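Local atomic coordinates of octaprenyl-diphosphate synthase (Roseobacter denitrificans, PDB entry 4JXN), a protein that probably makes all-trans-octaprenyl diphosphate from farnesyl and isopentenyl diphosphates with the help of magnesium, supplying the side chain of ubiquinone and menaquinone. Residues Gln218-Leu223 against Asp327-Arg332; Leu223-Gly228 against Ile237-Arg242; Leu246-Ile251 against Thr293-Val298; Ala259-Phe264 against Leu286-Ala291. All blocks are in the same frame, centred on the assembly; numbering follows the deposited sequence.

Interaction 1. Residues Gln218-Leu223 against Asp327-Arg332; sequences QIVDDL and DYVVER
Val220 meets Val329, Val330 and Arg332, and the nearest CA pair, Val220 to Val330, is 6.6 Å apart, which puts the C-terminal part of helix 317-330 against helix 200-224. At the start of the first segment, Gln218 turns from this contact: its NE2 donates to Asp222 OD1 (2.9 Å), while its OE1 is taken by Thr181. Val220 carries the packing. Its CG1 lies anti to the backbone N (chi1 170°), which leaves CG2 beside that N and directed at the partner helix. Val220 CG2 stands 3.5 Å from Val329 O and 4.0 Å from Val330 CG1, the side chains of Val220 and Val330 roughly perpendicular. Val220 CG1 reaches Arg332 NH2 at 4.3 Å, approaching the guanidinium obliquely. Asp221 OD1 is 4.5 Å from Arg332 NH2, too far for a salt bridge. Asp222 OD1 receives the Gln218 amide from above the carboxylate plane, 41° out of it. Asp221 and Asp222 open the second DDxxD motif of the trans-prenyl synthases, which in relatives faces magnesium-bound diphosphate. No hydrogen bond crosses between the segments, so this contact rests on van der Waals packing of Val220 on two valines and a backbone carbonyl, with at most long-range attraction at the arginine.

Interaction 2. Residues Leu223-Gly228 against Ile237-Arg242; sequences LLDFQG and IGDDFR
Asp225 holds residues Ile237-Arg242 by two hydrogen bonds, one from its backbone and one from its side chain, where the CA atoms of Asp225 and Ile237 come within 4.9 Å. In the first, Gly238 N donates to Asp225 O at 2.9 Å, nearly straight at 171° and close to the line of the carbonyl bond. In the second, Asp240 N donates to Asp225 OD2 at 2.7 Å, on the syn side and 26° out of the carboxylate plane. The Asp225 carboxylate gets there because CG is anti to its own N (chi1 -157°). Asp239 N is also close to OD2, but its angle is too poor for a bond.

Gly238 is the N-cap residue of helix 239-242 and has a positive phi. Asp225 OD2 accepts the first-turn amide of Asp240 from outside that helix. Asp225 is the last aspartate of the second DDxxD motif, Asp221 to Asp225, and the Gly238-Asp239-Asp240 sequence follows it closely in the chain; in relatives this region borders the magnesium-diphosphate site.

Acidic groups gather around these bonds. Asp240 OD2 lies 3.2 Å from Asp225 OD2, with no hydrogen bond between them, while Asp240 OD1 is paired with Lys245.

Weaker contacts complete the approach. Ile237 CA sits 3.5 Å from Asp225 O in a CA-H...O contact, and the CD1 of Ile237 comes 3.5 Å from Phe226 O. The Phe226 ring also packs on Pro249, Leu250 and Leu286.

Interaction 3. Residues Leu246-Ile251 against Thr293-Val298; sequences LTMPLI and TDTSVV
The first turn of helix 248-254 approaches helix 291-309 most closely at Pro249 and Thr295, whose CA atoms are 6.1 Å apart. The side chains of Met248 and Thr295 pass alongside one another, running opposite ways. The CB of Met248 points toward the other helix, and with CG anti to the backbone N (chi1 -176°), Met248 CG comes within 3.7 Å of Thr295 OG1. Met248 SD then lies 3.9 Å from Thr295 CG2 and 4.1 Å from Val298 CB, one turn farther on; the chain bends at the last torsion, chi3 -80°. An alanine in place of Met248 is likely to leave a gap beside Val298 and Thr295 CG2, since the thioether that fills it would be gone. Pro249 meets Thr295 roughly at right angles, Pro249 CG to Thr295 OG1 3.9 Å. Pro249 N, 3.6 Å from Thr295 OG1, has no hydrogen to give, and that hydroxyl is bonded instead to Ala291 O within its own helix. No hydrogen bond joins the segments. Met248 also touches Glu170 and Leu174 of helix 170-196, while Ile219 and Leu223 of helix 200-224 reach Thr295. Such buried helix-to-helix packing is the framework of the all-helical isoprenoid synthase fold.

Interaction 4. Residues Ala259-Phe264 against Leu286-Ala291; sequences AEERAF and LHKHAA
Glu261 reaches His289 and Lys288 across backbones whose nearest CA atoms, those of Glu261 and Leu286, are 11.1 Å apart, so helix 259-270 and the end of helix 278-288 are bridged by long side chains. Glu261 spans the gap: its chain is extended beyond CG, and its two carboxylate oxygens serve different partners. Glu261 OE1 accepts from His289 NE2 at 2.6 Å, with an N-H...O angle of 169°. The bond uses the syn lone pair of OE1 and lies 6° from the imidazole plane, so the ring is met at its edge, while the carboxylate is turned 50° against it. Glu261 OE2 faces Lys288, 3.5 Å from Lys288 NZ in a salt bridge and 3.3 Å from Lys288 CE. The lysine reaches across extended, then bends at its last torsion, and Lys288 CD lies 4.0 Å above one face of the His289 ring, offset toward the rim. A glutamine replacing Glu261 would probably leave the Lys288 ammonium without its counter-charge and weaken the grip on the imidazole. Leu285 also packs against Glu261. On the other segment, Ala290, with positive phi, is the C-prime residue of a Schellman motif in which Ala291 N bonds to Leu286 O and Ala290 N to His287 O. The whole is a His-carboxylate hydrogen bond with a flanking salt bridge, made at a Schellman-terminated helix end far from the centre of the chain.

How the interactions relate
Interactions 1 and 2 both use helix 200-224 and share Leu223, which also packs on Thr295 and Ser296 of interaction 3. Interaction 3 is the buried one; the others are partly buried, and interaction 4 lies farthest out, about 28 Å between its centre and that of the chain, against about 12 Å for interaction 1. Chemistry follows place only in part. Interactions 1 and 3 are mostly van der Waals packing without a hydrogen bond between their segments, interaction 2 is an aspartate that accepts backbone N-H groups, beside other acidic side chains, and interaction 4 is a peripheral carboxylate bonded to a histidine and salt-bridged to a lysine. Phe241 CZ against Phe264 CZ, 4.2 Å, joins interactions 2 and 4.

Interaction 1. Residues Gln218-Leu223 against Asp327-Arg332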
# COMPACT_ATOMS: atom_id res chain seq x y z
N GLN A 218 22.22 4.11 -6.85
CA GLN A 218 21.56 5.41 -6.67
C GLN A 218 22.55 6.55 -6.72
O GLN A 218 22.21 7.63 -7.20
CB GLN A 218 20.86 5.46 -5.30
CG GLN A 218 20.14 6.76 -4.99
CD GLN A 218 19.08 7.08 -6.02
OE1 GLN A 218 18.12 6.34 -6.17
NE2 GLN A 218 19.26 8.18 -6.74
N ILE A 219 23.75 6.35 -6.19
CA ILE A 219 24.78 7.38 -6.30
C ILE A 219 25.17 7.59 -7.75
O ILE A 219 25.40 8.73 -8.17
CB ILE A 219 26.02 7.06 -5.45
CG1 ILE A 219 25.68 7.26 -3.98
CG2 ILE A 219 27.21 7.95 -5.81
CD1 ILE A 219 26.53 6.39 -3.07
N VAL A 220 25.23 6.51 -8.51
CA VAL A 220 25.48 6.62 -9.95
C VAL A 220 24.41 7.51 -10.59
O VAL A 220 24.75 8.45 -11.30
CB VAL A 220 25.55 5.24 -10.64
CG1 VAL A 220 25.58 5.39 -12.16
CG2 VAL A 220 26.79 4.48 -10.15
N ASP A 221 23.14 7.25 -10.31
CA ASP A 221 22.04 8.09 -10.82
C ASP A 221 22.30 9.54 -10.47
O ASP A 221 22.26 10.41 -11.33
CB ASP A 221 20.68 7.68 -10.25
CG ASP A 221 19.96 6.62 -11.09
OD1 ASP A 221 20.59 5.92 -11.92
OD2 ASP A 221 18.73 6.47 -10.91
N ASP A 222 22.57 9.79 -9.20
CA ASP A 222 22.88 11.13 -8.69
C ASP A 222 23.97 11.81 -9.51
O ASP A 222 23.86 12.98 -9.90
CB ASP A 222 23.33 11.02 -7.24
CG ASP A 222 22.19 10.71 -6.28
OD1 ASP A 222 21.04 10.51 -6.74
OD2 ASP A 222 22.45 10.67 -5.06
N LEU A 223 25.03 11.05 -9.78
CA LEU A 223 26.18 11.49 -10.55
C LEU A 223 25.85 11.88 -11.99
O LEU A 223 26.28 12.93 -12.47
CB LEU A 223 27.21 10.36 -10.58
CG LEU A 223 28.64 10.60 -10.11
CD1 LEU A 223 28.75 11.74 -9.12
CD2 LEU A 223 29.21 9.31 -9.53
N ASP A 327 30.51 -4.23 -10.89
CA ASP A 327 31.28 -3.42 -11.84
C ASP A 327 30.37 -2.74 -12.89
O ASP A 327 30.53 -1.55 -13.18
CB ASP A 327 32.34 -4.29 -12.54
CG ASP A 327 33.39 -4.84 -11.57
OD1 ASP A 327 33.81 -4.09 -10.66
OD2 ASP A 327 33.81 -6.01 -11.72
N TYR A 328 29.41 -3.48 -13.43
CA TYR A 328 28.46 -2.94 -14.40
C TYR A 328 27.70 -1.73 -13.87
O TYR A 328 27.47 -0.76 -14.60
CB TYR A 328 27.46 -4.03 -14.81
CG TYR A 328 26.41 -3.56 -15.80
CD1 TYR A 328 26.65 -3.59 -17.17
CD2 TYR A 328 25.18 -3.06 -15.36
CE1 TYR A 328 25.70 -3.15 -18.07
CE2 TYR A 328 24.22 -2.62 -16.25
CZ TYR A 328 24.49 -2.67 -17.61
OH TYR A 328 23.54 -2.23 -18.51
N VAL A 329 27.27 -1.77 -12.61
CA VAL A 329 26.54 -0.64 -12.03
C VAL A 329 27.37 0.65 -12.06
O VAL A 329 26.83 1.73 -12.25
CB VAL A 329 26.03 -0.94 -10.60
CG1 VAL A 329 25.60 0.33 -9.89
CG2 VAL A 329 24.86 -1.92 -10.65
N VAL A 330 28.68 0.54 -11.89
CA VAL A 330 29.52 1.75 -11.87
C VAL A 330 30.29 2.00 -13.18
O VAL A 330 31.11 2.91 -13.24
CB VAL A 330 30.51 1.73 -10.68
CG1 VAL A 330 29.76 1.99 -9.38
CG2 VAL A 330 31.29 0.42 -10.61
N GLU A 331 30.00 1.24 -14.23
CA GLU A 331 30.76 1.38 -15.48
C GLU A 331 30.59 2.77 -16.14
O GLU A 331 31.52 3.28 -16.75
CB GLU A 331 30.41 0.28 -16.48
CG GLU A 331 29.10 0.47 -17.24
CD GLU A 331 28.97 -0.47 -18.41
OE1 GLU A 331 27.92 -1.14 -18.52
OE2 GLU A 331 29.93 -0.54 -19.23
N ARG A 332 29.40 3.37 -15.99
CA ARG A 332 29.09 4.67 -16.60
C ARG A 332 29.74 5.88 -15.92
O ARG A 332 29.46 7.01 -16.31
CB ARG A 332 27.57 4.87 -16.68
CG ARG A 332 26.90 4.05 -17.76
CD ARG A 332 25.41 4.35 -17.81
NE ARG A 332 24.73 3.92 -16.59
CZ ARG A 332 23.48 4.22 -16.26
NH1 ARG A 332 22.72 4.98 -17.05
NH2 ARG A 332 22.98 3.76 -15.13

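Interaction 2. Residues Leu223-Gly228 against Ile237-Arg242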
# COMPACT_ATOMS: atom_id res chain seq x y z
N LEU A 223 25.03 11.05 -9.78
CA LEU A 223 26.18 11.49 -10.55
C LEU A 223 25.85 11.88 -11.99
O LEU A 223 26.28 12.93 -12.47
CB LEU A 223 27.21 10.36 -10.58
CG LEU A 223 28.64 10.60 -10.11
CD1 LEU A 223 28.75 11.74 -9.12
CD2 LEU A 223 29.21 9.31 -9.53
N LEU A 224 25.09 11.02 -12.67
CA LEU A 224 24.75 11.21 -14.09
C LEU A 224 23.72 12.31 -14.33
O LEU A 224 23.53 12.74 -15.47
CB LEU A 224 24.26 9.89 -14.69
CG LEU A 224 25.24 8.72 -14.57
CD1 LEU A 224 24.74 7.49 -15.32
CD2 LEU A 224 26.61 9.12 -15.08
N ASP A 225 23.07 12.78 -13.27
CA ASP A 225 22.19 13.95 -13.36
C ASP A 225 22.99 15.25 -13.56
O ASP A 225 22.40 16.32 -13.68
CB ASP A 225 21.31 14.06 -12.11
CG ASP A 225 20.05 14.85 -12.37
OD1 ASP A 225 19.21 14.38 -13.17
OD2 ASP A 225 19.90 15.94 -11.77
N PHE A 226 24.33 15.15 -13.58
CA PHE A 226 25.24 16.26 -13.87
C PHE A 226 26.20 15.90 -15.02
O PHE A 226 26.27 16.61 -16.02
CB PHE A 226 26.02 16.63 -12.61
CG PHE A 226 25.14 17.05 -11.44
CD1 PHE A 226 24.67 18.35 -11.33
CD2 PHE A 226 24.77 16.12 -10.46
CE1 PHE A 226 23.86 18.73 -10.26
CE2 PHE A 226 23.96 16.50 -9.40
CZ PHE A 226 23.50 17.80 -9.30
N GLN A 227 26.91 14.79 -14.86
CA GLN A 227 27.84 14.31 -15.88
C GLN A 227 27.12 13.91 -17.17
O GLN A 227 25.95 13.53 -17.14
CB GLN A 227 28.68 13.15 -15.34
CG GLN A 227 29.59 13.52 -14.19
CD GLN A 227 30.28 12.32 -13.56
OE1 GLN A 227 30.09 11.18 -14.00
NE2 GLN A 227 31.08 12.57 -12.54
N GLY A 228 27.82 14.02 -18.29
CA GLY A 228 27.27 13.66 -19.60
C GLY A 228 27.45 12.18 -19.89
O GLY A 228 26.56 11.55 -20.47
N ILE A 237 20.08 16.75 -17.50
CA ILE A 237 21.01 17.47 -16.63
C ILE A 237 20.37 18.57 -15.79
O ILE A 237 19.58 19.36 -16.28
CB ILE A 237 22.17 18.07 -17.44
CG1 ILE A 237 22.80 16.99 -18.32
CG2 ILE A 237 23.20 18.67 -16.49
CD1 ILE A 237 24.21 17.29 -18.78
N GLY A 238 20.75 18.60 -14.52
CA GLY A 238 20.29 19.60 -13.58
C GLY A 238 18.94 19.32 -12.97
O GLY A 238 18.44 20.10 -12.17
N ASP A 239 18.35 18.19 -13.34
CA ASP A 239 17.01 17.85 -12.89
C ASP A 239 16.86 17.91 -11.37
O ASP A 239 15.95 18.55 -10.85
CB ASP A 239 16.60 16.47 -13.42
CG ASP A 239 16.25 16.50 -14.90
OD1 ASP A 239 16.39 17.57 -15.52
OD2 ASP A 239 15.86 15.45 -15.44
N ASP A 240 17.75 17.23 -10.67
CA ASP A 240 17.77 17.22 -9.20
C ASP A 240 17.93 18.64 -8.64
O ASP A 240 17.35 18.96 -7.59
CB ASP A 240 18.91 16.33 -8.67
CG ASP A 240 18.58 14.85 -8.76
OD1 ASP A 240 17.48 14.45 -8.31
OD2 ASP A 240 19.43 14.07 -9.26
N PHE A 241 18.70 19.47 -9.35
CA PHE A 241 18.90 20.89 -9.02
C PHE A 241 17.59 21.70 -9.11
O PHE A 241 17.21 22.35 -8.14
CB PHE A 241 19.99 21.50 -9.91
CG PHE A 241 20.19 22.98 -9.72
CD1 PHE A 241 20.43 23.51 -8.46
CD2 PHE A 241 20.15 23.84 -10.81
CE1 PHE A 241 20.62 24.87 -8.29
CE2 PHE A 241 20.34 25.21 -10.64
CZ PHE A 241 20.58 25.72 -9.38
N ARG A 242 16.90 21.61 -10.23
CA ARG A 242 15.61 22.27 -10.36
C ARG A 242 14.62 21.72 -9.35
O ARG A 242 13.88 22.48 -8.74
CB ARG A 242 15.09 22.13 -11.78
CG ARG A 242 16.19 22.26 -12.81
CD ARG A 242 15.76 21.87 -14.20
NE ARG A 242 16.84 21.95 -15.18
CZ ARG A 242 17.11 21.01 -16.08
NH1 ARG A 242 16.38 19.91 -16.12
NH2 ARG A 242 18.11 21.16 -16.93

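Interaction 3. Residues Leu246-Ile251 against Thr293-Val298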
# COMPACT_ATOMS: atom_id res chain seq x y z
N LEU A 246 18.15 17.10 -2.61
CA LEU A 246 19.55 17.08 -2.17
C LEU A 246 20.28 15.77 -2.49
O LEU A 246 20.33 14.85 -1.68
CB LEU A 246 19.68 17.44 -0.69
CG LEU A 246 19.46 18.92 -0.35
CD1 LEU A 246 19.79 19.17 1.11
CD2 LEU A 246 20.27 19.85 -1.24
N THR A 247 20.81 15.73 -3.71
CA THR A 247 21.73 14.71 -4.20
C THR A 247 23.06 14.80 -3.43
O THR A 247 23.36 15.81 -2.79
CB THR A 247 21.96 14.98 -5.71
OG1 THR A 247 20.74 15.43 -6.30
CG2 THR A 247 22.39 13.78 -6.42
N MET A 248 23.87 13.74 -3.49
CA MET A 248 25.15 13.73 -2.77
C MET A 248 26.11 14.82 -3.25
O MET A 248 26.75 15.48 -2.43
CB MET A 248 25.83 12.37 -2.86
CG MET A 248 27.11 12.28 -2.04
SD MET A 248 27.79 10.61 -1.92
CE MET A 248 26.75 9.91 -0.64
N PRO A 249 26.27 14.98 -4.58
CA PRO A 249 27.12 16.08 -5.07
C PRO A 249 26.74 17.45 -4.50
O PRO A 249 27.62 18.28 -4.21
CB PRO A 249 26.87 16.06 -6.58
CG PRO A 249 26.40 14.68 -6.88
CD PRO A 249 25.58 14.31 -5.69
N LEU A 250 25.44 17.68 -4.32
CA LEU A 250 24.95 18.94 -3.74
C LEU A 250 25.26 19.04 -2.27
O LEU A 250 25.60 20.11 -1.77
CB LEU A 250 23.45 19.12 -3.99
CG LEU A 250 23.07 19.21 -5.48
CD1 LEU A 250 21.57 19.05 -5.67
CD2 LEU A 250 23.54 20.53 -6.08
N ILE A 251 25.16 17.92 -1.56
CA ILE A 251 25.46 17.92 -0.13
C ILE A 251 26.92 18.24 0.12
O ILE A 251 27.27 19.00 1.04
CB ILE A 251 25.14 16.54 0.50
CG1 ILE A 251 23.64 16.30 0.53
CG2 ILE A 251 25.69 16.45 1.92
CD1 ILE A 251 23.25 14.85 0.73
N THR A 293 33.89 14.22 -8.33
CA THR A 293 34.98 13.24 -8.19
C THR A 293 34.82 12.46 -6.89
O THR A 293 34.99 11.24 -6.82
CB THR A 293 36.35 13.93 -8.10
OG1 THR A 293 36.21 15.32 -8.43
CG2 THR A 293 37.35 13.27 -9.02
N ASP A 294 34.52 13.21 -5.85
CA ASP A 294 34.35 12.66 -4.54
C ASP A 294 33.12 11.75 -4.44
O ASP A 294 33.13 10.75 -3.73
CB ASP A 294 34.24 13.78 -3.51
CG ASP A 294 35.57 14.44 -3.18
OD1 ASP A 294 36.59 14.23 -3.87
OD2 ASP A 294 35.57 15.20 -2.18
N THR A 295 32.04 12.11 -5.13
CA THR A 295 30.84 11.27 -5.15
C THR A 295 31.08 10.00 -5.96
O THR A 295 30.61 8.91 -5.60
CB THR A 295 29.63 12.02 -5.71
OG1 THR A 295 29.35 13.15 -4.87
CG2 THR A 295 28.40 11.12 -5.75
N SER A 296 31.80 10.16 -7.07
CA SER A 296 32.27 9.04 -7.87
C SER A 296 33.01 8.03 -7.00
O SER A 296 32.88 6.83 -7.19
CB SER A 296 33.21 9.54 -8.97
OG SER A 296 32.59 10.52 -9.78
N VAL A 297 33.79 8.53 -6.05
CA VAL A 297 34.61 7.68 -5.18
C VAL A 297 33.73 6.88 -4.23
O VAL A 297 33.99 5.70 -3.98
CB VAL A 297 35.65 8.53 -4.41
CG1 VAL A 297 36.24 7.77 -3.22
CG2 VAL A 297 36.77 8.98 -5.35
N VAL A 298 32.68 7.51 -3.71
CA VAL A 298 31.75 6.80 -2.82
C VAL A 298 31.01 5.71 -3.59
O VAL A 298 30.90 4.57 -3.12
CB VAL A 298 30.78 7.75 -2.11
CG1 VAL A 298 29.73 6.98 -1.32
CG2 VAL A 298 31.56 8.65 -1.19

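Interaction 4. Residues Ala259-Phe264 against Leu286-Ala291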
# COMPACT_ATOMS: atom_id res chain seq x y z
N ALA A 259 29.73 31.99 3.01
CA ALA A 259 28.54 32.84 3.08
C ALA A 259 27.98 33.16 1.70
O ALA A 259 26.76 33.06 1.47
CB ALA A 259 28.87 34.12 3.83
N GLU A 260 28.86 33.56 0.79
CA GLU A 260 28.49 33.87 -0.59
C GLU A 260 27.76 32.68 -1.23
O GLU A 260 26.67 32.83 -1.80
CB GLU A 260 29.74 34.22 -1.42
CG GLU A 260 29.43 34.88 -2.76
CD GLU A 260 30.60 34.81 -3.74
OE1 GLU A 260 30.37 34.44 -4.91
OE2 GLU A 260 31.74 35.13 -3.34
N GLU A 261 28.36 31.50 -1.12
CA GLU A 261 27.83 30.28 -1.73
C GLU A 261 26.59 29.76 -1.03
O GLU A 261 25.65 29.28 -1.67
CB GLU A 261 28.90 29.20 -1.76
CG GLU A 261 30.07 29.56 -2.66
CD GLU A 261 31.20 28.55 -2.62
OE1 GLU A 261 30.97 27.38 -2.25
OE2 GLU A 261 32.32 28.94 -3.00
N ARG A 262 26.58 29.87 0.30
CA ARG A 262 25.41 29.50 1.08
C ARG A 262 24.19 30.28 0.58
O ARG A 262 23.12 29.70 0.33
CB ARG A 262 25.66 29.72 2.57
CG ARG A 262 24.65 29.04 3.50
CD ARG A 262 25.34 28.38 4.70
NE ARG A 262 25.75 27.00 4.40
CZ ARG A 262 26.67 26.30 5.08
NH1 ARG A 262 26.95 25.05 4.71
NH2 ARG A 262 27.32 26.83 6.12
N ALA A 263 24.35 31.59 0.39
CA ALA A 263 23.25 32.44 -0.07
C ALA A 263 22.68 31.94 -1.38
O ALA A 263 21.46 31.90 -1.57
CB ALA A 263 23.70 33.89 -0.21
N PHE A 264 23.58 31.54 -2.29
CA PHE A 264 23.16 30.91 -3.53
C PHE A 264 22.41 29.59 -3.26
O PHE A 264 21.41 29.31 -3.92
CB PHE A 264 24.37 30.64 -4.43
CG PHE A 264 24.02 29.93 -5.71
CD1 PHE A 264 23.50 30.65 -6.78
CD2 PHE A 264 24.19 28.57 -5.85
CE1 PHE A 264 23.17 30.02 -7.96
CE2 PHE A 264 23.86 27.92 -7.02
CZ PHE A 264 23.34 28.65 -8.08
N LEU A 286 30.17 22.71 -7.87
CA LEU A 286 30.42 21.27 -7.68
C LEU A 286 31.85 20.97 -7.99
O LEU A 286 32.55 20.31 -7.21
CB LEU A 286 29.55 20.38 -8.58
CG LEU A 286 28.04 20.41 -8.35
CD1 LEU A 286 27.34 19.39 -9.22
CD2 LEU A 286 27.73 20.18 -6.88
N HIS A 287 32.29 21.46 -9.15
CA HIS A 287 33.67 21.23 -9.61
C HIS A 287 34.67 21.91 -8.67
O HIS A 287 35.65 21.30 -8.25
CB HIS A 287 33.87 21.70 -11.06
CG HIS A 287 33.14 20.86 -12.06
ND1 HIS A 287 33.34 19.50 -12.17
CD2 HIS A 287 32.19 21.18 -12.96
CE1 HIS A 287 32.55 19.02 -13.12
NE2 HIS A 287 31.84 20.02 -13.61
N LYS A 288 34.37 23.15 -8.31
CA LYS A 288 35.19 23.95 -7.39
C LYS A 288 35.51 23.17 -6.14
O LYS A 288 36.62 23.24 -5.62
CB LYS A 288 34.43 25.22 -7.01
CG LYS A 288 35.18 26.23 -6.16
CD LYS A 288 34.24 27.37 -5.78
CE LYS A 288 34.94 28.49 -5.03
NZ LYS A 288 35.58 28.04 -3.76
N HIS A 289 34.53 22.41 -5.66
CA HIS A 289 34.64 21.70 -4.40
C HIS A 289 34.85 20.19 -4.56
O HIS A 289 34.64 19.46 -3.60
CB HIS A 289 33.37 21.94 -3.57
CG HIS A 289 33.20 23.35 -3.12
ND1 HIS A 289 34.18 24.03 -2.44
CD2 HIS A 289 32.16 24.21 -3.25
CE1 HIS A 289 33.76 25.25 -2.16
NE2 HIS A 289 32.54 25.39 -2.64
N ALA A 290 35.23 19.75 -5.75
CA ALA A 290 35.47 18.33 -6.06
C ALA A 290 34.28 17.43 -5.70
O ALA A 290 34.44 16.29 -5.27
CB ALA A 290 36.73 17.84 -5.35
N ALA A 291 33.07 17.94 -5.89
CA ALA A 291 31.88 17.25 -5.39
C ALA A 291 31.53 16.05 -6.23
O ALA A 291 30.89 15.12 -5.74
CB ALA A 291 30.70 18.19 -5.33